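Local coordinates for ethyl acetate hydrolase (Pseudomonas veronii, PDB 5EFZ), which catalyses the hydrolysis of ethyl acetate to ethanol and acetate in the bacterial degradation of short-chain methyl ketones, acting as a homodimeric esterase, at residues A[168-173]-A[356-361]; A[297-302]-A[315-320]; A[241-246]-A[251-256]; A[221-226]-A[305-310]. All coordinates share one frame; numbering follows the deposited sequence.

Interaction 1: A[168-173]-A[356-361]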
loop_
_atom_site.group_PDB
_atom_site.type_symbol
_atom_site.label_atom_id
_atom_site.label_comp_id
_atom_site.label_asym_id
_atom_site.label_seq_id
_atom_site.Cartn_x
_atom_site.Cartn_y
_atom_site.Cartn_z
ATOM N N VAL A 168 26.607 21.312 -7.622
ATOM C CA VAL A 168 26.476 19.882 -7.375
ATOM C C VAL A 168 27.190 19.121 -8.495
ATOM O O VAL A 168 26.729 19.117 -9.642
ATOM C CB VAL A 168 24.970 19.478 -7.271
ATOM C CG1 VAL A 168 24.798 17.975 -6.977
ATOM C CG2 VAL A 168 24.258 20.352 -6.197
ATOM N N LYS A 169 28.329 18.507 -8.178
ATOM C CA LYS A 169 29.092 17.824 -9.238
ATOM C C LYS A 169 28.499 16.448 -9.566
ATOM O O LYS A 169 28.618 15.985 -10.716
ATOM C CB LYS A 169 30.569 17.684 -8.850
ATOM C CG LYS A 169 31.274 19.022 -8.557
ATOM C CD LYS A 169 31.043 20.001 -9.721
ATOM C CE LYS A 169 31.782 21.312 -9.500
ATOM N NZ LYS A 169 31.571 22.312 -10.599
ATOM N N ARG A 170 27.909 15.804 -8.560
ATOM C CA ARG A 170 27.341 14.449 -8.701
ATOM C C ARG A 170 26.144 14.378 -7.796
ATOM O O ARG A 170 26.179 14.972 -6.736
ATOM C CB ARG A 170 28.339 13.360 -8.297
ATOM C CG ARG A 170 29.640 13.377 -9.095
ATOM C CD ARG A 170 30.614 12.362 -8.502
ATOM N NE ARG A 170 31.913 12.447 -9.175
ATOM C CZ ARG A 170 32.862 13.329 -8.866
ATOM N NH1 ARG A 170 32.664 14.224 -7.897
ATOM N NH2 ARG A 170 34.002 13.330 -9.552
ATOM N N ALA A 171 25.109 13.637 -8.203
ATOM C CA ALA A 171 23.905 13.499 -7.408
ATOM C C ALA A 171 23.482 12.039 -7.430
ATOM O O ALA A 171 23.512 11.379 -8.475
ATOM C CB ALA A 171 22.776 14.410 -7.947
ATOM N N ALA A 172 23.119 11.528 -6.266
ATOM C CA ALA A 172 22.576 10.185 -6.168
ATOM C C ALA A 172 21.247 10.257 -5.432
ATOM O O ALA A 172 21.180 10.540 -4.211
ATOM C CB ALA A 172 23.559 9.227 -5.463
ATOM N N ALA A 173 20.182 9.989 -6.182
ATOM C CA ALA A 173 18.817 10.066 -5.645
ATOM C C ALA A 173 18.290 8.679 -5.410
ATOM O O ALA A 173 17.909 7.983 -6.365
ATOM C CB ALA A 173 17.901 10.829 -6.584
ATOM N N LEU A 356 31.475 8.268 -7.829
ATOM C CA LEU A 356 32.539 9.130 -7.296
ATOM C C LEU A 356 33.817 9.055 -8.118
ATOM O O LEU A 356 34.728 9.861 -7.917
ATOM C CB LEU A 356 32.845 8.764 -5.843
ATOM C CG LEU A 356 31.731 9.259 -4.879
ATOM C CD1 LEU A 356 31.759 8.494 -3.547
ATOM C CD2 LEU A 356 31.963 10.759 -4.620
ATOM N N SER A 357 33.904 8.098 -9.037
ATOM C CA SER A 357 35.116 7.993 -9.847
ATOM C C SER A 357 34.952 8.663 -11.218
ATOM O O SER A 357 35.880 8.651 -12.044
ATOM C CB SER A 357 35.519 6.527 -10.011
ATOM O OG SER A 357 34.667 5.902 -10.958
ATOM N N SER A 358 33.792 9.274 -11.465
ATOM C CA SER A 358 33.595 9.982 -12.727
ATOM C C SER A 358 34.581 11.172 -12.771
ATOM O O SER A 358 34.764 11.874 -11.777
ATOM C CB SER A 358 32.137 10.445 -12.884
ATOM O OG SER A 358 31.856 11.523 -11.986
ATOM N N PRO A 359 35.231 11.388 -13.920
ATOM C CA PRO A 359 36.313 12.384 -14.041
ATOM C C PRO A 359 35.836 13.788 -13.720
ATOM O O PRO A 359 34.717 14.160 -14.096
ATOM C CB PRO A 359 36.738 12.276 -15.511
ATOM C CG PRO A 359 35.527 11.695 -16.223
ATOM C CD PRO A 359 34.897 10.752 -15.211
ATOM N N ALA A 360 36.665 14.563 -13.027
ATOM C CA ALA A 360 36.274 15.912 -12.655
ATOM C C ALA A 360 36.419 16.822 -13.863
ATOM O O ALA A 360 37.465 16.800 -14.508
ATOM C CB ALA A 360 37.114 16.406 -11.524
ATOM N N TYR A 361 35.388 17.609 -14.176
ATOM C CA TYR A 361 35.486 18.585 -15.278
ATOM C C TYR A 361 35.606 19.995 -14.732
ATOM O O TYR A 361 35.956 20.924 -15.458
ATOM C CB TYR A 361 34.264 18.507 -16.211
ATOM C CG TYR A 361 34.277 17.315 -17.125
ATOM C CD1 TYR A 361 33.954 16.064 -16.648
ATOM C CD2 TYR A 361 34.620 17.441 -18.466
ATOM C CE1 TYR A 361 33.973 14.959 -17.475
ATOM C CE2 TYR A 361 34.631 16.330 -19.313
ATOM C CZ TYR A 361 34.318 15.103 -18.807
ATOM O OH TYR A 361 34.327 14.004 -19.637
ATOM O OXT TYR A 361 35.334 20.208 -13.559
HETATM O O HOH W 1 32.594 21.591 -13.014
#
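R170 leaves the strand with CG beside its own backbone N and opposite the carbonyl carbon (chi1 -58°), then runs extended to NE, and this carries its guanidinium to S358 in the C-terminal tail. The serine in turn holds OG between its backbone N and carbonyl carbon (chi1 71°), which places the hydroxyl on the arginine side. R170 grips S358 side-on with two nitrogens, each taking a different oxygen. NE donates to S358 OG at 3.0 Å, a bent bond whose acceptor is tilted out of the guanidinium plane, whereas the bond from NH2 to S358 O, at 2.8 Å, is straighter (162°) and lies almost in that plane. Over one face of the guanidinium sits the carbonyl oxygen of L356, and in the aliphatic part of the arginine R170 CD lies 4.4 Å from L356 CD2. NH1 turns to another partner, A145 O, so all three nitrogens of R170 are engaged. Cutting R170 back to an alanine would probably leave the S358 carbonyl without its donor, the hydroxyl with L355 O but no arginine, and the tail freer to move. A second, looser tie is made by water 1, which accepts from K169 NZ at 2.7 Å and donates to the terminal carboxylate oxygen Y361 OXT at 3.1 Å. Both ties lie at the surface, away from the probable catalytic residues. They fasten the chain end that follows helix 342-356 to the start of strand 170-174, an inner strand of the alpha/beta-hydrolase sheet.

Interaction 2: A[297-302]-A[315-320]. With EDO (1,2-ethanediol), chain H; EDO (1,2-ethanediol), chain M.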
loop_
_atom_site.group_PDB
_atom_site.type_symbol
_atom_site.label_atom_id
_atom_site.label_comp_id
_atom_site.label_asym_id
_atom_site.label_seq_id
_atom_site.Cartn_x
_atom_site.Cartn_y
_atom_site.Cartn_z
ATOM N N THR A 297 24.361 12.277 -12.545
ATOM C CA THR A 297 23.298 11.820 -11.648
ATOM C C THR A 297 22.918 10.339 -11.804
ATOM O O THR A 297 22.677 9.879 -12.920
ATOM C CB THR A 297 22.012 12.666 -11.875
ATOM O OG1 THR A 297 22.334 14.053 -11.738
ATOM C CG2 THR A 297 20.919 12.293 -10.882
ATOM N N TYR A 298 22.896 9.612 -10.686
ATOM C CA TYR A 298 22.361 8.241 -10.622
ATOM C C TYR A 298 20.971 8.273 -9.979
ATOM O O TYR A 298 20.794 8.789 -8.858
ATOM C CB TYR A 298 23.275 7.312 -9.793
ATOM C CG TYR A 298 24.542 6.851 -10.478
ATOM C CD1 TYR A 298 24.914 7.350 -11.721
ATOM C CD2 TYR A 298 25.381 5.928 -9.864
ATOM C CE1 TYR A 298 26.102 6.932 -12.339
ATOM C CE2 TYR A 298 26.566 5.502 -10.472
ATOM C CZ TYR A 298 26.909 6.005 -11.694
ATOM O OH TYR A 298 28.070 5.585 -12.285
ATOM N N VAL A 299 19.984 7.735 -10.697
ATOM C CA VAL A 299 18.616 7.631 -10.206
ATOM C C VAL A 299 18.432 6.183 -9.768
ATOM O O VAL A 299 18.588 5.261 -10.590
ATOM C CB VAL A 299 17.587 7.998 -11.303
ATOM C CG1 VAL A 299 16.131 7.818 -10.773
ATOM C CG2 VAL A 299 17.837 9.422 -11.843
ATOM N N MET A 300 18.189 5.989 -8.478
ATOM C CA MET A 300 18.270 4.651 -7.880
ATOM C C MET A 300 17.042 4.310 -7.044
ATOM O O MET A 300 17.089 4.310 -5.821
ATOM C CB MET A 300 19.566 4.539 -7.029
ATOM C CG MET A 300 20.842 4.855 -7.884
ATOM S SD MET A 300 22.356 4.672 -6.923
ATOM C CE MET A 300 22.370 2.949 -6.637
ATOM N N PRO A 301 15.936 3.981 -7.721
ATOM C CA PRO A 301 14.795 3.466 -6.953
ATOM C C PRO A 301 15.118 2.089 -6.361
ATOM O O PRO A 301 16.044 1.436 -6.845
ATOM C CB PRO A 301 13.690 3.342 -8.005
ATOM C CG PRO A 301 14.466 3.052 -9.320
ATOM C CD PRO A 301 15.709 3.943 -9.180
ATOM N N ILE A 302 14.351 1.662 -5.360
ATOM C CA ILE A 302 14.471 0.319 -4.808
ATOM C C ILE A 302 13.411 -0.504 -5.516
ATOM O O ILE A 302 12.278 -0.043 -5.648
ATOM C CB ILE A 302 14.298 0.332 -3.279
ATOM C CG1 ILE A 302 15.534 1.049 -2.655
ATOM C CG2 ILE A 302 14.064 -1.114 -2.712
ATOM C CD1 ILE A 302 15.396 1.395 -1.164
ATOM N N SER A 315 10.645 7.541 -15.188
ATOM C CA SER A 315 10.061 8.591 -16.017
ATOM C C SER A 315 10.799 9.907 -15.807
ATOM O O SER A 315 10.928 10.697 -16.750
ATOM C CB SER A 315 8.564 8.772 -15.742
ATOM O OG SER A 315 8.350 9.289 -14.447
ATOM N N GLU A 316 11.307 10.128 -14.601
ATOM C CA GLU A 316 12.112 11.332 -14.310
ATOM C C GLU A 316 13.546 11.195 -14.858
ATOM O O GLU A 316 14.115 12.159 -15.393
ATOM C CB GLU A 316 12.159 11.603 -12.810
ATOM C CG GLU A 316 10.778 11.972 -12.233
ATOM C CD GLU A 316 10.801 12.403 -10.768
ATOM O OE1 GLU A 316 11.761 12.071 -10.004
ATOM O OE2 GLU A 316 9.840 13.101 -10.387
ATOM N N GLN A 317 14.125 10.008 -14.722
ATOM C CA GLN A 317 15.504 9.807 -15.184
ATOM C C GLN A 317 15.644 10.114 -16.677
ATOM O O GLN A 317 16.649 10.682 -17.125
ATOM C CB GLN A 317 15.986 8.384 -14.893
ATOM C CG GLN A 317 17.474 8.179 -15.255
ATOM C CD GLN A 317 17.658 7.673 -16.689
ATOM O OE1 GLN A 317 16.793 6.961 -17.214
ATOM N NE2 GLN A 317 18.803 8.015 -17.318
ATOM N N LYS A 318 14.609 9.783 -17.438
ATOM C CA LYS A 318 14.616 10.032 -18.873
ATOM C C LYS A 318 14.731 11.499 -19.208
ATOM O O LYS A 318 15.112 11.839 -20.320
ATOM C CB LYS A 318 13.353 9.449 -19.511
ATOM C CG LYS A 318 13.333 7.920 -19.505
ATOM C CD LYS A 318 12.099 7.403 -20.233
ATOM C CE LYS A 318 11.983 5.890 -20.167
ATOM N NZ LYS A 318 10.608 5.495 -20.631
ATOM N N MET A 319 14.401 12.370 -18.250
ATOM C CA MET A 319 14.435 13.824 -18.451
ATOM C C MET A 319 15.712 14.503 -17.921
ATOM O O MET A 319 15.880 15.724 -18.049
ATOM C CB MET A 319 13.208 14.479 -17.786
ATOM C CG MET A 319 11.881 14.142 -18.469
ATOM S SD MET A 319 10.503 14.914 -17.587
ATOM C CE MET A 319 9.131 14.464 -18.646
ATOM N N ILE A 320 16.597 13.718 -17.315
ATOM C CA ILE A 320 17.826 14.264 -16.720
ATOM C C ILE A 320 19.036 13.979 -17.629
ATOM O O ILE A 320 19.431 12.828 -17.817
ATOM C CB ILE A 320 18.102 13.671 -15.325
ATOM C CG1 ILE A 320 16.888 13.874 -14.408
ATOM C CG2 ILE A 320 19.338 14.321 -14.716
ATOM C CD1 ILE A 320 17.004 13.134 -13.057
HETATM C C1 EDO H . 8.340 5.254 -17.544
HETATM O O1 EDO H . 8.868 6.119 -18.564
HETATM C C2 EDO H . 8.014 3.888 -18.143
HETATM O O2 EDO H . 7.950 2.914 -17.085
HETATM C C1 EDO M . 6.850 10.816 -10.341
HETATM O O1 EDO M . 5.973 11.617 -9.562
HETATM C C2 EDO M . 7.092 11.514 -11.676
HETATM O O2 EDO M . 7.451 12.891 -11.471
#
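T297 meets I320 first: its OG1 lies 4.2 Å from I320 CG2, a van der Waals approach, while the hydroxyl is hydrogen-bonded to A295 O. Two residues on, V299 makes the main contact. Its CG2 stands opposite the carbonyl carbon and beside the backbone N, and from there reaches both partners: Q317 CG at 3.6 Å and I320 CD1 at 4.0 Å. The side chains of V299 and Q317 cross obliquely, with the valine against the glutamine's CB and CG. Q317 then bends at chi2 (-91°), taking its amide away from the strand to S323 OG. I320 is brought to the same methyl by a type I turn from Q317 to I320, closed by a bond from I320 N to Q317 O. Y158 of helix 152-163 also packs on both V299 and I320.

E316 lies beside the contact, its carboxylate accepting from the backbone N of A178 (at OE1) and of R179 (at OE2). E316 OE2 also accepts from O2 of a bound ethanediol at 2.6 Å, a molecule probably from the crystallisation liquor. A leucine in place of E316 would probably leave those two backbone N-H groups without their acceptor and the 177-179 loop less firmly held.

The buried packing seats helix 310-317 and the turn after it against strand 296-300, within the beta-alpha-beta crossover that leads on to strand 324-325 at the sheet edge of this alpha/beta-hydrolase fold.

Interaction 3: A[241-246]-A[251-256]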
loop_
_atom_site.group_PDB
_atom_site.type_symbol
_atom_site.label_atom_id
_atom_site.label_comp_id
_atom_site.label_asym_id
_atom_site.label_seq_id
_atom_site.Cartn_x
_atom_site.Cartn_y
_atom_site.Cartn_z
ATOM N N LEU A 241 15.158 -11.151 10.247
ATOM C CA LEU A 241 15.569 -9.985 11.032
ATOM C C LEU A 241 15.350 -10.214 12.545
ATOM O O LEU A 241 15.649 -9.330 13.360
ATOM C CB LEU A 241 14.809 -8.732 10.564
ATOM C CG LEU A 241 15.169 -8.299 9.131
ATOM C CD1 LEU A 241 14.270 -7.184 8.654
ATOM C CD2 LEU A 241 16.662 -7.820 9.086
ATOM N N GLY A 242 14.833 -11.392 12.907
ATOM C CA GLY A 242 14.683 -11.779 14.300
ATOM C C GLY A 242 13.308 -11.601 14.932
ATOM O O GLY A 242 13.188 -11.622 16.160
ATOM N N PHE A 243 12.273 -11.438 14.112
ATOM C CA PHE A 243 10.903 -11.299 14.608
ATOM C C PHE A 243 10.040 -12.505 14.179
ATOM O O PHE A 243 9.828 -12.734 12.983
ATOM C CB PHE A 243 10.302 -9.980 14.117
ATOM C CG PHE A 243 11.097 -8.768 14.549
ATOM C CD1 PHE A 243 10.802 -8.112 15.739
ATOM C CD2 PHE A 243 12.176 -8.324 13.791
ATOM C CE1 PHE A 243 11.550 -7.006 16.151
ATOM C CE2 PHE A 243 12.941 -7.216 14.205
ATOM C CZ PHE A 243 12.620 -6.561 15.385
ATOM N N GLU A 244 9.532 -13.243 15.166
ATOM C CA GLU A 244 8.845 -14.524 14.952
ATOM C C GLU A 244 7.607 -14.461 14.064
ATOM O O GLU A 244 7.248 -15.445 13.417
ATOM C CB GLU A 244 8.429 -15.111 16.294
ATOM C CG GLU A 244 9.577 -15.506 17.186
ATOM C CD GLU A 244 9.101 -16.039 18.523
ATOM O OE1 GLU A 244 7.897 -15.879 18.828
ATOM O OE2 GLU A 244 9.919 -16.647 19.249
ATOM N N SER A 245 6.934 -13.319 14.069
ATOM C CA SER A 245 5.620 -13.180 13.436
ATOM C C SER A 245 5.409 -11.750 12.972
ATOM O O SER A 245 6.149 -10.863 13.393
ATOM C CB SER A 245 4.514 -13.566 14.420
ATOM O OG SER A 245 4.485 -12.637 15.488
ATOM N N MET A 246 4.414 -11.520 12.114
ATOM C CA MET A 246 4.045 -10.168 11.751
ATOM C C MET A 246 3.698 -9.364 13.002
ATOM O O MET A 246 4.085 -8.199 13.093
ATOM C CB MET A 246 2.885 -10.184 10.755
ATOM C CG MET A 246 3.300 -9.671 9.379
ATOM S SD MET A 246 3.336 -7.863 9.207
ATOM C CE MET A 246 1.565 -7.808 9.098
ATOM N N ASP A 251 4.943 -4.840 16.403
ATOM C CA ASP A 251 5.100 -4.312 17.749
ATOM C C ASP A 251 6.558 -3.979 18.104
ATOM O O ASP A 251 6.830 -2.920 18.669
ATOM C CB ASP A 251 4.547 -5.288 18.793
ATOM C CG ASP A 251 3.048 -5.461 18.695
ATOM O OD1 ASP A 251 2.392 -4.703 17.941
ATOM O OD2 ASP A 251 2.531 -6.374 19.373
ATOM N N GLY A 252 7.477 -4.887 17.781
ATOM C CA GLY A 252 8.844 -4.791 18.265
ATOM C C GLY A 252 9.783 -3.964 17.418
ATOM O O GLY A 252 10.796 -3.491 17.908
ATOM N N PHE A 253 9.462 -3.802 16.143
ATOM C CA PHE A 253 10.264 -2.992 15.236
ATOM C C PHE A 253 9.527 -1.671 14.907
ATOM O O PHE A 253 10.022 -0.564 15.180
ATOM C CB PHE A 253 10.568 -3.796 13.947
ATOM C CG PHE A 253 11.564 -3.142 13.007
ATOM C CD1 PHE A 253 11.224 -2.032 12.262
ATOM C CD2 PHE A 253 12.826 -3.690 12.831
ATOM C CE1 PHE A 253 12.133 -1.439 11.386
ATOM C CE2 PHE A 253 13.749 -3.119 11.954
ATOM C CZ PHE A 253 13.402 -1.989 11.224
ATOM N N MET A 254 8.346 -1.780 14.318
ATOM C CA MET A 254 7.710 -0.608 13.695
ATOM C C MET A 254 7.049 0.312 14.726
ATOM O O MET A 254 7.280 1.502 14.704
ATOM C CB MET A 254 6.662 -1.058 12.658
ATOM C CG MET A 254 7.255 -1.910 11.477
ATOM S SD MET A 254 8.336 -0.888 10.460
ATOM C CE MET A 254 7.219 0.354 9.849
ATOM N N LYS A 255 6.198 -0.234 15.598
ATOM C CA LYS A 255 5.606 0.616 16.628
ATOM C C LYS A 255 6.688 1.238 17.518
ATOM O O LYS A 255 6.623 2.405 17.882
ATOM C CB LYS A 255 4.617 -0.174 17.483
ATOM C CG LYS A 255 3.330 -0.533 16.733
ATOM C CD LYS A 255 2.304 -1.233 17.627
ATOM C CE LYS A 255 1.036 -1.556 16.840
ATOM N NZ LYS A 255 0.071 -2.265 17.714
ATOM N N ARG A 256 7.685 0.435 17.861
ATOM C CA ARG A 256 8.757 0.898 18.744
ATOM C C ARG A 256 9.548 2.045 18.102
ATOM O O ARG A 256 9.964 2.975 18.799
ATOM C CB ARG A 256 9.677 -0.278 19.100
ATOM C CG ARG A 256 10.844 0.066 20.006
ATOM C CD ARG A 256 11.620 -1.193 20.458
ATOM N NE ARG A 256 10.788 -2.031 21.327
ATOM C CZ ARG A 256 10.806 -3.364 21.361
ATOM N NH1 ARG A 256 11.648 -4.057 20.599
ATOM N NH2 ARG A 256 9.993 -4.010 22.186
#
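F243 and F253 form the close part of this contact, F243 bringing its CZ and CE2 against the CB and CD2 of F253. F243 CZ lies 3.7 Å from F253 CB, and the methylene makes an off-centre CH-pi contact, with F253 CB 4.2 Å from the centroid of the F243 ring. The two planes stand at 77° and F243 CE2 meets the F253 ring at its edge, 3.8 Å from F253 CD2. With CG opposite its backbone N (chi1 -171°), F253 presents this edge to the loop. Beside it, F243 CE1 lies 3.7 Å from G252 C; a CB on that glycine would point toward the loop and probably crowd F243 CE1. F249 adds a third ring, edge-to-face with F243 and also meeting F253.

The outer side is looser, where the exposed R256 lays one guanidinium face over G252 CA. G242, with positive phi, ends the preceding helix in a Schellman motif, and S245 caps helix 246-258 through its OG to M248 N. The contact thus folds a helix-loop-helix connection back on itself, the interhelical loop packing against the second helix in the helical region between strands 170-174 and 296-300.

Interaction 4: A[221-226]-A[305-310]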
loop_
_atom_site.group_PDB
_atom_site.type_symbol
_atom_site.label_atom_id
_atom_site.label_comp_id
_atom_site.label_asym_id
_atom_site.label_seq_id
_atom_site.Cartn_x
_atom_site.Cartn_y
_atom_site.Cartn_z
ATOM N N LYS A 221 1.563 1.199 11.792
ATOM C CA LYS A 221 0.939 0.104 11.039
ATOM C C LYS A 221 0.848 0.443 9.554
ATOM O O LYS A 221 1.063 -0.415 8.687
ATOM C CB LYS A 221 -0.454 -0.209 11.572
ATOM C CG LYS A 221 -0.478 -1.006 12.852
ATOM C CD LYS A 221 -1.920 -1.493 13.049
ATOM C CE LYS A 221 -2.150 -2.248 14.315
ATOM N NZ LYS A 221 -3.606 -2.638 14.414
ATOM N N LEU A 222 0.523 1.698 9.250
ATOM C CA LEU A 222 0.454 2.116 7.844
ATOM C C LEU A 222 1.816 2.038 7.186
ATOM O O LEU A 222 1.923 1.669 6.013
ATOM C CB LEU A 222 -0.099 3.528 7.733
ATOM C CG LEU A 222 -1.577 3.630 8.060
ATOM C CD1 LEU A 222 -1.960 5.080 8.461
ATOM C CD2 LEU A 222 -2.406 3.184 6.843
ATOM N N TRP A 223 2.862 2.399 7.920
ATOM C CA TRP A 223 4.226 2.250 7.431
ATOM C C TRP A 223 4.594 0.784 7.206
ATOM O O TRP A 223 5.354 0.465 6.304
ATOM C CB TRP A 223 5.224 2.888 8.406
ATOM C CG TRP A 223 5.455 4.319 8.078
ATOM C CD1 TRP A 223 4.992 5.422 8.772
ATOM C CD2 TRP A 223 6.198 4.826 6.961
ATOM N NE1 TRP A 223 5.430 6.582 8.150
ATOM C CE2 TRP A 223 6.174 6.247 7.048
ATOM C CE3 TRP A 223 6.915 4.217 5.916
ATOM C CZ2 TRP A 223 6.807 7.071 6.093
ATOM C CZ3 TRP A 223 7.548 5.045 4.962
ATOM C CH2 TRP A 223 7.503 6.451 5.082
ATOM N N THR A 224 4.055 -0.112 8.018
ATOM C CA THR A 224 4.337 -1.527 7.820
ATOM C C THR A 224 3.689 -2.022 6.518
ATOM O O THR A 224 4.257 -2.851 5.785
ATOM C CB THR A 224 3.813 -2.375 8.995
ATOM O OG1 THR A 224 4.261 -1.799 10.244
ATOM C CG2 THR A 224 4.326 -3.838 8.874
ATOM N N LEU A 225 2.480 -1.542 6.271
ATOM C CA LEU A 225 1.709 -1.899 5.091
ATOM C C LEU A 225 2.408 -1.456 3.785
ATOM O O LEU A 225 2.433 -2.204 2.802
ATOM C CB LEU A 225 0.313 -1.253 5.161
ATOM C CG LEU A 225 -0.559 -1.454 3.923
ATOM C CD1 LEU A 225 -0.969 -2.931 3.785
ATOM C CD2 LEU A 225 -1.783 -0.594 3.981
ATOM N N MET A 226 2.947 -0.238 3.785
ATOM C CA MET A 226 3.470 0.391 2.555
ATOM C C MET A 226 5.001 0.451 2.484
ATOM O O MET A 226 5.542 0.680 1.421
ATOM C CB MET A 226 2.942 1.844 2.415
ATOM C CG MET A 226 1.425 1.917 2.164
ATOM S SD MET A 226 0.939 1.219 0.593
ATOM C CE MET A 226 1.824 2.240 -0.585
ATOM N N ASP A 305 9.967 -1.013 -3.862
ATOM C CA ASP A 305 9.366 0.174 -3.214
ATOM C C ASP A 305 7.911 0.331 -3.673
ATOM O O ASP A 305 7.631 0.429 -4.868
ATOM C CB ASP A 305 10.212 1.431 -3.552
ATOM C CG ASP A 305 9.873 2.645 -2.689
ATOM O OD1 ASP A 305 8.680 2.863 -2.366
ATOM O OD2 ASP A 305 10.835 3.373 -2.316
ATOM N N GLN A 306 6.976 0.349 -2.721
ATOM C CA GLN A 306 5.559 0.456 -3.013
ATOM C C GLN A 306 5.071 1.849 -3.365
ATOM O O GLN A 306 3.944 1.972 -3.856
ATOM C CB GLN A 306 4.765 -0.056 -1.817
ATOM C CG GLN A 306 5.154 -1.466 -1.406
ATOM C CD GLN A 306 4.932 -2.475 -2.505
ATOM O OE1 GLN A 306 3.842 -2.545 -3.076
ATOM N NE2 GLN A 306 5.966 -3.274 -2.812
ATOM N N PHE A 307 5.833 2.898 -3.068
ATOM C CA PHE A 307 5.275 4.228 -3.325
ATOM C C PHE A 307 6.199 5.200 -4.042
ATOM O O PHE A 307 5.711 6.171 -4.627
ATOM C CB PHE A 307 4.720 4.857 -2.014
ATOM C CG PHE A 307 5.708 5.001 -0.921
ATOM C CD1 PHE A 307 6.384 6.200 -0.743
ATOM C CD2 PHE A 307 5.917 3.977 -0.017
ATOM C CE1 PHE A 307 7.291 6.357 0.283
ATOM C CE2 PHE A 307 6.819 4.120 1.013
ATOM C CZ PHE A 307 7.508 5.324 1.167
ATOM N N PHE A 308 7.508 4.943 -4.049
ATOM C CA PHE A 308 8.384 5.652 -4.980
ATOM C C PHE A 308 8.815 4.582 -5.992
ATOM O O PHE A 308 9.835 3.945 -5.797
ATOM C CB PHE A 308 9.599 6.272 -4.274
ATOM C CG PHE A 308 9.327 7.568 -3.562
ATOM C CD1 PHE A 308 8.858 8.676 -4.268
ATOM C CD2 PHE A 308 9.607 7.702 -2.211
ATOM C CE1 PHE A 308 8.631 9.893 -3.611
ATOM C CE2 PHE A 308 9.400 8.921 -1.542
ATOM C CZ PHE A 308 8.918 10.015 -2.245
ATOM N N THR A 309 8.016 4.328 -7.031
ATOM C CA THR A 309 8.230 3.119 -7.830
ATOM C C THR A 309 9.347 3.242 -8.846
ATOM O O THR A 309 9.786 4.348 -9.187
ATOM C CB THR A 309 6.969 2.710 -8.572
ATOM O OG1 THR A 309 6.740 3.627 -9.653
ATOM C CG2 THR A 309 5.774 2.751 -7.592
ATOM N N VAL A 310 9.795 2.088 -9.323
ATOM C CA VAL A 310 10.785 2.045 -10.398
ATOM C C VAL A 310 10.272 2.848 -11.597
ATOM O O VAL A 310 11.037 3.592 -12.242
ATOM C CB VAL A 310 11.087 0.571 -10.787
ATOM C CG1 VAL A 310 11.836 0.491 -12.066
ATOM C CG2 VAL A 310 11.854 -0.120 -9.657
#
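M226 O is buried against F307 and Q306 with no hydrogen-bonding partner, uncommon for a buried carbonyl. It lies at the edge of the F307 ring, in its plane, 3.6 Å from F307 CD2, and 3.4 Å from Q306 CB, so only C-H groups of these two residues meet it. The M226 side chain bends at both chi2 and chi3, which curls CE round to 3.9 Å from Q306 CB and 4.2 Å from F307 CB. Q306 turns its amide away to H304 O. M226 and Q306 each also pack on their counterpart in the second subunit.

F307 takes the unusual setting with CG between its backbone N and carbonyl carbon (chi1 58°), which sends the ring toward the helix. There CZ reaches W223 CZ3 at 3.8 Å, the two ring planes standing at 73°. F187 of helix 182-196 meets both rings, and F258 stacks on the indole.

On the loop side, D305 OD1 accepts from the backbone N of F307 and F308, each at 2.9 Å. The bond from F307 N, arriving near the carboxylate plane, closes an Asx turn, and that from F308 N, from above it, extends this to an Asx motif. D305 OD2 bonds to H334 ND1. F307 also meets the ring of H334, so this loop probably borders the active site as well as positioning D305. Helix 213-227 thus packs against the loop carrying the probable acid of a Ser-His-Asp catalytic triad, D305 with H334 and S151, as in other alpha/beta hydrolases.

Interactions 1 and 2 share the central sheet: their strands 170-174 and 296-300 are neighbours, joined by probable hydrogen bonds from Y298 N to A171 O and from M300 N to A173 O. Interaction 3 and helix 213-227 of interaction 4 belong to the helical region between those strands, with centres about 17 Å apart and helices 213-227 and 246-258 packed through M254 on W223 and T224. Along the chain, interaction 1 encloses the other three, interaction 3 is nested within interaction 4, and interactions 2 and 4 alternate, touching where P301 packs on V310. Interaction 4 thus bridges sheet and helical region at the probable active site, while interactions 1 and 3, about 38 Å apart between centres, lie on opposite sides of the chain's centre.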